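Local coordinates for conserved protein (Methanosarcina mazei, PDB 4DPO) that is of unknown function but belongs to the antibiotic biosynthesis monooxygenase family and may be a small dimeric oxygenase of that kind, at residues 31-36 with 71-76; 63-68 with 75-80. All coordinates share one frame; numbering follows the deposited sequence.

Interaction 1: residues 31-36 with 71-76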
ATOM      1  N   LYS A  31       0.100  -2.793  -8.208  1.00 48.90           N
ATOM      2  CA  LYS A  31      -1.281  -2.811  -8.677  1.00 52.56           C
ATOM      3  C   LYS A  31      -1.507  -3.456 -10.062  1.00 54.50           C
ATOM      4  O   LYS A  31      -0.926  -3.049 -11.066  1.00 55.61           O
ATOM      5  CB  LYS A  31      -1.824  -1.397  -8.623  1.00 53.04           C
ATOM      6  CG  LYS A  31      -3.148  -1.174  -9.288  1.00 54.51           C
ATOM      7  CD  LYS A  31      -3.612   0.136  -8.762  1.00 58.48           C
ATOM      8  CE  LYS A  31      -4.390   0.920  -9.771  1.00 60.73           C
ATOM      9  NZ  LYS A  31      -4.269   2.341  -9.303  1.00 63.37           N
ATOM     10  N   ASN A  32      -2.330  -4.476 -10.114  1.00 56.11           N
ATOM     11  CA  ASN A  32      -2.565  -5.131 -11.373  1.00 58.88           C
ATOM     12  C   ASN A  32      -3.956  -4.855 -11.934  1.00 61.31           C
ATOM     13  O   ASN A  32      -4.956  -4.749 -11.167  1.00 61.97           O
ATOM     14  CB  ASN A  32      -2.454  -6.617 -11.164  1.00 59.06           C
ATOM     15  CG  ASN A  32      -1.092  -7.019 -10.759  1.00 59.14           C
ATOM     16  OD1 ASN A  32      -0.813  -7.341  -9.584  1.00 57.07           O
ATOM     17  ND2 ASN A  32      -0.207  -7.005 -11.728  1.00 59.25           N
ATOM     18  N   GLN A  33      -4.046  -4.743 -13.262  1.00 62.87           N
ATOM     19  CA  GLN A  33      -5.366  -4.789 -13.895  1.00 64.15           C
ATOM     20  C   GLN A  33      -5.520  -6.052 -14.701  1.00 65.02           C
ATOM     21  O   GLN A  33      -4.712  -6.352 -15.577  1.00 65.30           O
ATOM     22  CB  GLN A  33      -5.662  -3.578 -14.736  1.00 63.38           C
ATOM     23  CG  GLN A  33      -7.120  -3.558 -15.155  1.00 66.59           C
ATOM     24  CD  GLN A  33      -7.433  -2.371 -16.010  1.00 70.19           C
ATOM     25  OE1 GLN A  33      -6.930  -1.286 -15.751  1.00 75.34           O
ATOM     26  NE2 GLN A  33      -8.243  -2.560 -17.053  1.00 71.76           N
ATOM     27  N   VAL A  34      -6.567  -6.790 -14.389  1.00 66.69           N
ATOM     28  CA  VAL A  34      -6.685  -8.176 -14.829  1.00 68.58           C
ATOM     29  C   VAL A  34      -7.762  -8.369 -15.946  1.00 70.24           C
ATOM     30  O   VAL A  34      -8.795  -7.652 -15.993  1.00 70.85           O
ATOM     31  CB  VAL A  34      -6.833  -9.141 -13.566  1.00 68.15           C
ATOM     32  CG1 VAL A  34      -6.975 -10.583 -13.966  1.00 68.19           C
ATOM     33  CG2 VAL A  34      -5.610  -9.013 -12.659  1.00 66.19           C
ATOM     34  N   LYS A  35      -7.475  -9.288 -16.871  1.00 71.49           N
ATOM     35  CA  LYS A  35      -8.458  -9.710 -17.872  1.00 73.07           C
ATOM     36  C   LYS A  35      -9.571 -10.494 -17.125  1.00 73.36           C
ATOM     37  O   LYS A  35      -9.257 -11.536 -16.499  1.00 73.39           O
ATOM     38  CB  LYS A  35      -7.796 -10.620 -18.933  1.00 73.28           C
ATOM     39  CG  LYS A  35      -6.872  -9.950 -19.970  1.00 74.74           C
ATOM     40  CD  LYS A  35      -6.236 -11.040 -20.832  1.00 78.25           C
ATOM     41  CE  LYS A  35      -4.868 -10.648 -21.379  1.00 80.81           C
ATOM     42  NZ  LYS A  35      -4.918 -10.141 -22.770  1.00 82.46           N
ATOM     43  N   PRO A  36     -10.856 -10.012 -17.190  1.00 73.29           N
ATOM     44  CA  PRO A  36     -11.961 -10.663 -16.448  1.00 73.21           C
ATOM     45  C   PRO A  36     -11.981 -12.183 -16.569  1.00 73.18           C
ATOM     46  O   PRO A  36     -12.334 -12.865 -15.599  1.00 73.47           O
ATOM     47  CB  PRO A  36     -13.218 -10.030 -17.057  1.00 73.21           C
ATOM     48  CG  PRO A  36     -12.776  -8.631 -17.419  1.00 72.93           C
ATOM     49  CD  PRO A  36     -11.296  -8.736 -17.805  1.00 73.04           C
ATOM     50  N   PRO A  71     -13.507  -5.091  -9.262  1.00 69.55           N
ATOM     51  CA  PRO A  71     -13.111  -6.517  -8.998  1.00 68.97           C
ATOM     52  C   PRO A  71     -11.878  -7.029  -9.746  1.00 68.41           C
ATOM     53  O   PRO A  71     -11.368  -8.137  -9.447  1.00 67.88           O
ATOM     54  CB  PRO A  71     -14.339  -7.348  -9.427  1.00 68.86           C
ATOM     55  CG  PRO A  71     -15.373  -6.346  -9.964  1.00 69.96           C
ATOM     56  CD  PRO A  71     -14.824  -4.943  -9.920  1.00 69.00           C
ATOM     57  N   GLU A  72     -11.453  -6.245 -10.739  1.00 67.69           N
ATOM     58  CA  GLU A  72     -10.388  -6.604 -11.653  1.00 67.28           C
ATOM     59  C   GLU A  72      -9.094  -5.869 -11.359  1.00 65.87           C
ATOM     60  O   GLU A  72      -8.053  -6.199 -11.935  1.00 65.76           O
ATOM     61  CB  GLU A  72     -10.802  -6.294 -13.075  1.00 68.12           C
ATOM     62  CG  GLU A  72     -11.488  -7.490 -13.721  1.00 73.98           C
ATOM     63  CD  GLU A  72     -13.004  -7.458 -13.529  1.00 80.88           C
ATOM     64  OE1 GLU A  72     -13.581  -6.365 -13.811  1.00 84.30           O
ATOM     65  OE2 GLU A  72     -13.597  -8.499 -13.105  1.00 80.83           O
ATOM     66  N   ILE A  73      -9.177  -4.841 -10.516  1.00 63.49           N
ATOM     67  CA  ILE A  73      -8.016  -4.191  -9.998  1.00 61.37           C
ATOM     68  C   ILE A  73      -7.585  -5.025  -8.809  1.00 59.98           C
ATOM     69  O   ILE A  73      -8.229  -4.977  -7.785  1.00 59.64           O
ATOM     70  CB  ILE A  73      -8.395  -2.803  -9.496  1.00 61.99           C
ATOM     71  CG1 ILE A  73      -9.071  -1.987 -10.620  1.00 61.48           C
ATOM     72  CG2 ILE A  73      -7.170  -2.109  -8.843  1.00 60.80           C
ATOM     73  CD1 ILE A  73      -8.127  -1.448 -11.749  1.00 60.66           C
ATOM     74  N   LEU A  74      -6.506  -5.781  -8.952  1.00 58.18           N
ATOM     75  CA  LEU A  74      -5.969  -6.639  -7.896  1.00 56.72           C
ATOM     76  C   LEU A  74      -4.490  -6.297  -7.445  1.00 56.33           C
ATOM     77  O   LEU A  74      -3.501  -6.598  -8.165  1.00 56.52           O
ATOM     78  CB  LEU A  74      -6.033  -8.084  -8.343  1.00 56.30           C
ATOM     79  CG  LEU A  74      -7.222  -9.032  -8.080  1.00 57.91           C
ATOM     80  CD1 LEU A  74      -8.099  -8.619  -6.948  1.00 53.63           C
ATOM     81  CD2 LEU A  74      -8.043  -9.302  -9.338  1.00 57.51           C
ATOM     82  N   THR A  75      -4.328  -5.711  -6.253  1.00 54.03           N
ATOM     83  CA  THR A  75      -3.038  -5.155  -5.887  1.00 52.09           C
ATOM     84  C   THR A  75      -2.252  -6.110  -4.999  1.00 52.01           C
ATOM     85  O   THR A  75      -2.837  -6.881  -4.265  1.00 53.08           O
ATOM     86  CB  THR A  75      -3.254  -3.783  -5.300  1.00 52.14           C
ATOM     87  OG1 THR A  75      -3.900  -2.953  -6.299  1.00 50.70           O
ATOM     88  CG2 THR A  75      -1.941  -3.130  -4.859  1.00 50.16           C
HETATM   89  N   MSE A  76      -0.932  -6.147  -5.138  1.00 50.97           N
HETATM   90  CA  MSE A  76      -0.077  -6.878  -4.215  1.00 50.11           C
HETATM   91  C   MSE A  76       0.469  -5.935  -3.129  1.00 49.80           C
HETATM   92  O   MSE A  76       0.992  -4.859  -3.430  1.00 49.24           O
HETATM   93  CB  MSE A  76       1.097  -7.480  -4.948  1.00 50.37           C
HETATM   94  CG  MSE A  76       1.134  -8.970  -4.954  1.00 52.26           C
HETATM   95 SE   MSE A  76       0.130  -9.478  -6.582  0.50 60.10          SE
HETATM   96  CE  MSE A  76      -1.164  -8.048  -6.811  1.00 54.90           C
TER
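Asn32 and Leu74 pair through both of their backbone amides, and a third backbone bond links Val34 to Glu72. Leu74 N reaches Asn32 O at 2.9 Å, and Val34 N gives its hydrogen to Glu72 O at 2.9 Å. The return bond from Asn32 N to Leu74 O is less regular: the donor stands above the carbonyl plane, 60° out of it. Ile73 CA adds a CA-H...O contact to Asn32 O at 3.3 Å.

Side-chain contacts line both faces of the pair. On the face of Lys31, Gln33, Ile73 and Thr75, the Lys31 aliphatic chain crosses Thr75, its CB 3.5 Å from Thr75 OG1. That hydroxyl is hydrogen-bonded to Tyr115 of the second subunit, and Tyr115 also packs on Lys31. With CG1 beside the backbone N (chi1 -56°), Ile73 sends CD1 to Gln33 CG, while its CG2 branch faces Lys31 CG. On the face of Asn32 and Leu74, Val34 CG2 meets Leu74 CD2 at 4.1 Å, and Val39 and Phe42 of helix 39-54 close over this patch.

The Glu72 chain bends at chi2 (91°) and sets its CG and CD against Pro36 CG, the two side chains crossing at about a right angle.

The chemistry therefore differs by face. Backbone bonds fix the register of the two strands; the Asn32 and Leu74 face, where Val34 also packs, lies under helix 39-54 and is largely apolar apart from the buried Asn32 side chain; and the Thr75 face mixes aliphatic chains with a buried hydroxyl whose hydrogen bond ties the strand to the partner subunit.

Interaction 2: residues 63-68 with 75-80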
ATOM      1  N   GLY A  63       0.312 -10.076   0.698  1.00 53.75           N
ATOM      2  CA  GLY A  63      -1.052 -10.477   0.464  1.00 53.43           C
ATOM      3  C   GLY A  63      -1.514  -9.894  -0.840  1.00 52.83           C
ATOM      4  O   GLY A  63      -0.828  -8.998  -1.378  1.00 53.40           O
ATOM      5  N   VAL A  64      -2.644 -10.371  -1.354  1.00 50.93           N
ATOM      6  CA  VAL A  64      -3.260  -9.679  -2.488  1.00 50.77           C
ATOM      7  C   VAL A  64      -4.632  -9.106  -2.192  1.00 50.23           C
ATOM      8  O   VAL A  64      -5.449  -9.754  -1.543  1.00 50.89           O
ATOM      9  CB  VAL A  64      -3.189 -10.485  -3.852  1.00 50.91           C
ATOM     10  CG1 VAL A  64      -3.083 -11.955  -3.640  1.00 50.54           C
ATOM     11  CG2 VAL A  64      -4.339 -10.116  -4.782  1.00 50.04           C
ATOM     12  N   TYR A  65      -4.867  -7.891  -2.650  1.00 49.11           N
ATOM     13  CA  TYR A  65      -6.019  -7.164  -2.233  1.00 50.13           C
ATOM     14  C   TYR A  65      -6.839  -6.692  -3.467  1.00 52.52           C
ATOM     15  O   TYR A  65      -6.281  -6.540  -4.560  1.00 53.46           O
ATOM     16  CB  TYR A  65      -5.549  -5.991  -1.392  1.00 48.90           C
ATOM     17  CG  TYR A  65      -4.900  -6.358  -0.040  1.00 48.55           C
ATOM     18  CD1 TYR A  65      -3.585  -6.870   0.042  1.00 46.05           C
ATOM     19  CD2 TYR A  65      -5.584  -6.135   1.157  1.00 48.91           C
ATOM     20  CE1 TYR A  65      -2.991  -7.194   1.253  1.00 45.93           C
ATOM     21  CE2 TYR A  65      -5.012  -6.469   2.378  1.00 51.67           C
ATOM     22  CZ  TYR A  65      -3.717  -7.002   2.431  1.00 51.95           C
ATOM     23  OH  TYR A  65      -3.180  -7.329   3.690  1.00 55.59           O
ATOM     24  N   GLN A  66      -8.140  -6.439  -3.327  1.00 53.72           N
ATOM     25  CA  GLN A  66      -8.929  -6.042  -4.487  1.00 55.28           C
ATOM     26  C   GLN A  66      -9.595  -4.738  -4.202  1.00 56.99           C
ATOM     27  O   GLN A  66     -10.095  -4.542  -3.102  1.00 57.51           O
ATOM     28  CB  GLN A  66      -9.996  -7.055  -4.765  1.00 55.61           C
ATOM     29  CG  GLN A  66     -10.989  -6.636  -5.806  1.00 58.85           C
ATOM     30  CD  GLN A  66     -12.203  -7.549  -5.787  1.00 65.40           C
ATOM     31  OE1 GLN A  66     -13.007  -7.486  -4.871  1.00 67.81           O
ATOM     32  NE2 GLN A  66     -12.330  -8.414  -6.792  1.00 66.47           N
ATOM     33  N   GLU A  67      -9.583  -3.827  -5.171  1.00 59.05           N
ATOM     34  CA  GLU A  67     -10.154  -2.520  -4.970  1.00 61.14           C
ATOM     35  C   GLU A  67     -11.641  -2.686  -4.925  1.00 62.84           C
ATOM     36  O   GLU A  67     -12.202  -3.471  -5.696  1.00 63.50           O
ATOM     37  CB  GLU A  67      -9.831  -1.575  -6.099  1.00 61.15           C
ATOM     38  CG  GLU A  67     -10.548  -0.274  -5.871  1.00 64.05           C
ATOM     39  CD  GLU A  67      -9.899   0.913  -6.493  1.00 68.03           C
ATOM     40  OE1 GLU A  67      -9.341   0.760  -7.586  1.00 71.03           O
ATOM     41  OE2 GLU A  67      -9.979   2.017  -5.893  1.00 71.81           O
ATOM     42  N   LEU A  68     -12.280  -1.915  -4.052  1.00 64.53           N
ATOM     43  CA  LEU A  68     -13.641  -2.155  -3.689  1.00 66.69           C
ATOM     44  C   LEU A  68     -14.605  -2.226  -4.894  1.00 69.26           C
ATOM     45  O   LEU A  68     -15.234  -3.299  -5.203  1.00 70.56           O
ATOM     46  CB  LEU A  68     -14.077  -1.137  -2.630  1.00 66.26           C
ATOM     47  CG  LEU A  68     -14.152  -1.663  -1.178  1.00 65.19           C
ATOM     48  CD1 LEU A  68     -13.016  -2.616  -0.843  1.00 63.29           C
ATOM     49  CD2 LEU A  68     -14.224  -0.553  -0.164  1.00 62.45           C
ATOM     50  N   THR A  75      -4.328  -5.711  -6.253  1.00 54.03           N
ATOM     51  CA  THR A  75      -3.038  -5.155  -5.887  1.00 52.09           C
ATOM     52  C   THR A  75      -2.252  -6.110  -4.999  1.00 52.01           C
ATOM     53  O   THR A  75      -2.837  -6.881  -4.265  1.00 53.08           O
ATOM     54  CB  THR A  75      -3.254  -3.783  -5.300  1.00 52.14           C
ATOM     55  OG1 THR A  75      -3.900  -2.953  -6.299  1.00 50.70           O
ATOM     56  CG2 THR A  75      -1.941  -3.130  -4.859  1.00 50.16           C
HETATM   57  N   MSE A  76      -0.932  -6.147  -5.138  1.00 50.97           N
HETATM   58  CA  MSE A  76      -0.077  -6.878  -4.215  1.00 50.11           C
HETATM   59  C   MSE A  76       0.469  -5.935  -3.129  1.00 49.80           C
HETATM   60  O   MSE A  76       0.992  -4.859  -3.430  1.00 49.24           O
HETATM   61  CB  MSE A  76       1.097  -7.480  -4.948  1.00 50.37           C
HETATM   62  CG  MSE A  76       1.134  -8.970  -4.954  1.00 52.26           C
HETATM   63 SE   MSE A  76       0.130  -9.478  -6.582  0.50 60.10          SE
HETATM   64  CE  MSE A  76      -1.164  -8.048  -6.811  1.00 54.90           C
ATOM     65  N   LEU A  77       0.333  -6.317  -1.866  1.00 49.42           N
ATOM     66  CA  LEU A  77       0.746  -5.410  -0.799  1.00 49.46           C
ATOM     67  C   LEU A  77       1.710  -6.166   0.042  1.00 50.12           C
ATOM     68  O   LEU A  77       1.381  -7.244   0.509  1.00 50.43           O
ATOM     69  CB  LEU A  77      -0.433  -4.866   0.016  1.00 48.12           C
ATOM     70  CG  LEU A  77      -1.439  -3.985  -0.742  1.00 46.49           C
ATOM     71  CD1 LEU A  77      -2.383  -3.424   0.289  1.00 43.78           C
ATOM     72  CD2 LEU A  77      -0.806  -2.836  -1.547  1.00 43.55           C
ATOM     73  N   GLU A  78       2.909  -5.620   0.201  1.00 50.46           N
ATOM     74  CA  GLU A  78       3.979  -6.372   0.806  1.00 51.80           C
ATOM     75  C   GLU A  78       4.752  -5.506   1.766  1.00 52.75           C
ATOM     76  O   GLU A  78       4.709  -4.264   1.664  1.00 52.85           O
ATOM     77  CB  GLU A  78       4.943  -6.877  -0.262  1.00 51.63           C
ATOM     78  CG  GLU A  78       4.283  -7.130  -1.596  1.00 52.95           C
ATOM     79  CD  GLU A  78       5.278  -7.479  -2.682  1.00 55.08           C
ATOM     80  OE1 GLU A  78       6.489  -7.438  -2.427  1.00 57.41           O
ATOM     81  OE2 GLU A  78       4.865  -7.809  -3.806  1.00 55.57           O
ATOM     82  N   GLU A  79       5.452  -6.168   2.690  1.00 53.08           N
ATOM     83  CA  GLU A  79       6.402  -5.493   3.513  1.00 53.87           C
ATOM     84  C   GLU A  79       7.566  -6.392   3.779  1.00 53.81           C
ATOM     85  O   GLU A  79       7.404  -7.538   4.139  1.00 54.16           O
ATOM     86  CB  GLU A  79       5.741  -5.037   4.812  1.00 54.45           C
ATOM     87  CG  GLU A  79       6.570  -3.974   5.556  1.00 56.35           C
ATOM     88  CD  GLU A  79       6.032  -3.692   6.955  1.00 59.23           C
ATOM     89  OE1 GLU A  79       4.804  -3.934   7.168  1.00 60.87           O
ATOM     90  OE2 GLU A  79       6.827  -3.239   7.828  1.00 55.05           O
ATOM     91  N   TRP A  80       8.728  -5.820   3.617  1.00 53.97           N
ATOM     92  CA  TRP A  80       9.981  -6.497   3.580  1.00 55.19           C
ATOM     93  C   TRP A  80      10.847  -5.849   4.626  1.00 56.29           C
ATOM     94  O   TRP A  80      10.762  -4.627   4.793  1.00 57.52           O
ATOM     95  CB  TRP A  80      10.609  -6.285   2.200  1.00 54.90           C
ATOM     96  CG  TRP A  80       9.879  -7.086   1.182  1.00 56.22           C
ATOM     97  CD1 TRP A  80       8.943  -6.643   0.308  1.00 57.22           C
ATOM     98  CD2 TRP A  80       9.958  -8.511   0.992  1.00 57.07           C
ATOM     99  NE1 TRP A  80       8.456  -7.692  -0.434  1.00 56.15           N
ATOM    100  CE2 TRP A  80       9.073  -8.846  -0.032  1.00 56.25           C
ATOM    101  CE3 TRP A  80      10.727  -9.529   1.575  1.00 58.01           C
ATOM    102  CZ2 TRP A  80       8.918 -10.151  -0.474  1.00 56.45           C
ATOM    103  CZ3 TRP A  80      10.575 -10.817   1.126  1.00 56.03           C
ATOM    104  CH2 TRP A  80       9.683 -11.120   0.133  1.00 55.95           C
TER
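Tyr65 and Leu77 meet on one face of the sheet, two residues apart in register, with the leucine lying across the tyrosine ring. Leu77 CD1 sits over the ring face in a CH-pi contact, 3.9 Å from the centroid of the Tyr65 ring and 19° off its normal, while Leu77 CB and CG lie above the same face, near the CD1-CE1 side of the ring. Tyr65 CG lies beside its own backbone N (chi1 -67°), which swings the ring back over Gly63, the glycine that pairs with Leu77.

Two pairs of backbone bonds set this register. Tyr65 N bonds Thr75 O at 2.8 Å, and Thr75 N answers to Tyr65 O at 2.7 Å. Leu77 N bonds Gly63 O, matched by Gly63 N to Leu77 O at 3.0 Å.

Farther out, Arg27 of the second subunit packs on Leu77, and Tyr65, Gln66 and Glu67 pair with a strand of that subunit. The arrangement is an antiparallel beta hairpin whose outer strand carries the sheet across the dimer interface, consistent with the ferredoxin-like dimers of this monooxygenase family.

In the fold
Strand 73-80 is common to both contacts: interaction 1 joins it to strand 26-33, interaction 2 to strand 59-67, so it lies between them in the four-stranded sheet. Interaction 2 is a buried contact nearer the centre of the chain; interaction 1 lies farther from that centre and is only partly buried. Interaction 2 links strands adjacent in sequence, whereas helix 39-54 and strand 59-67 intervene in interaction 1. A leucine over a tyrosine ring marks interaction 2, mainly aliphatic contacts interaction 1. The two contacts also touch directly, through a probable hydrogen bond from Gln66 NE2 to Pro71 O and packing of Leu74 CD1 on Gln66 CB, and both reach the second subunit.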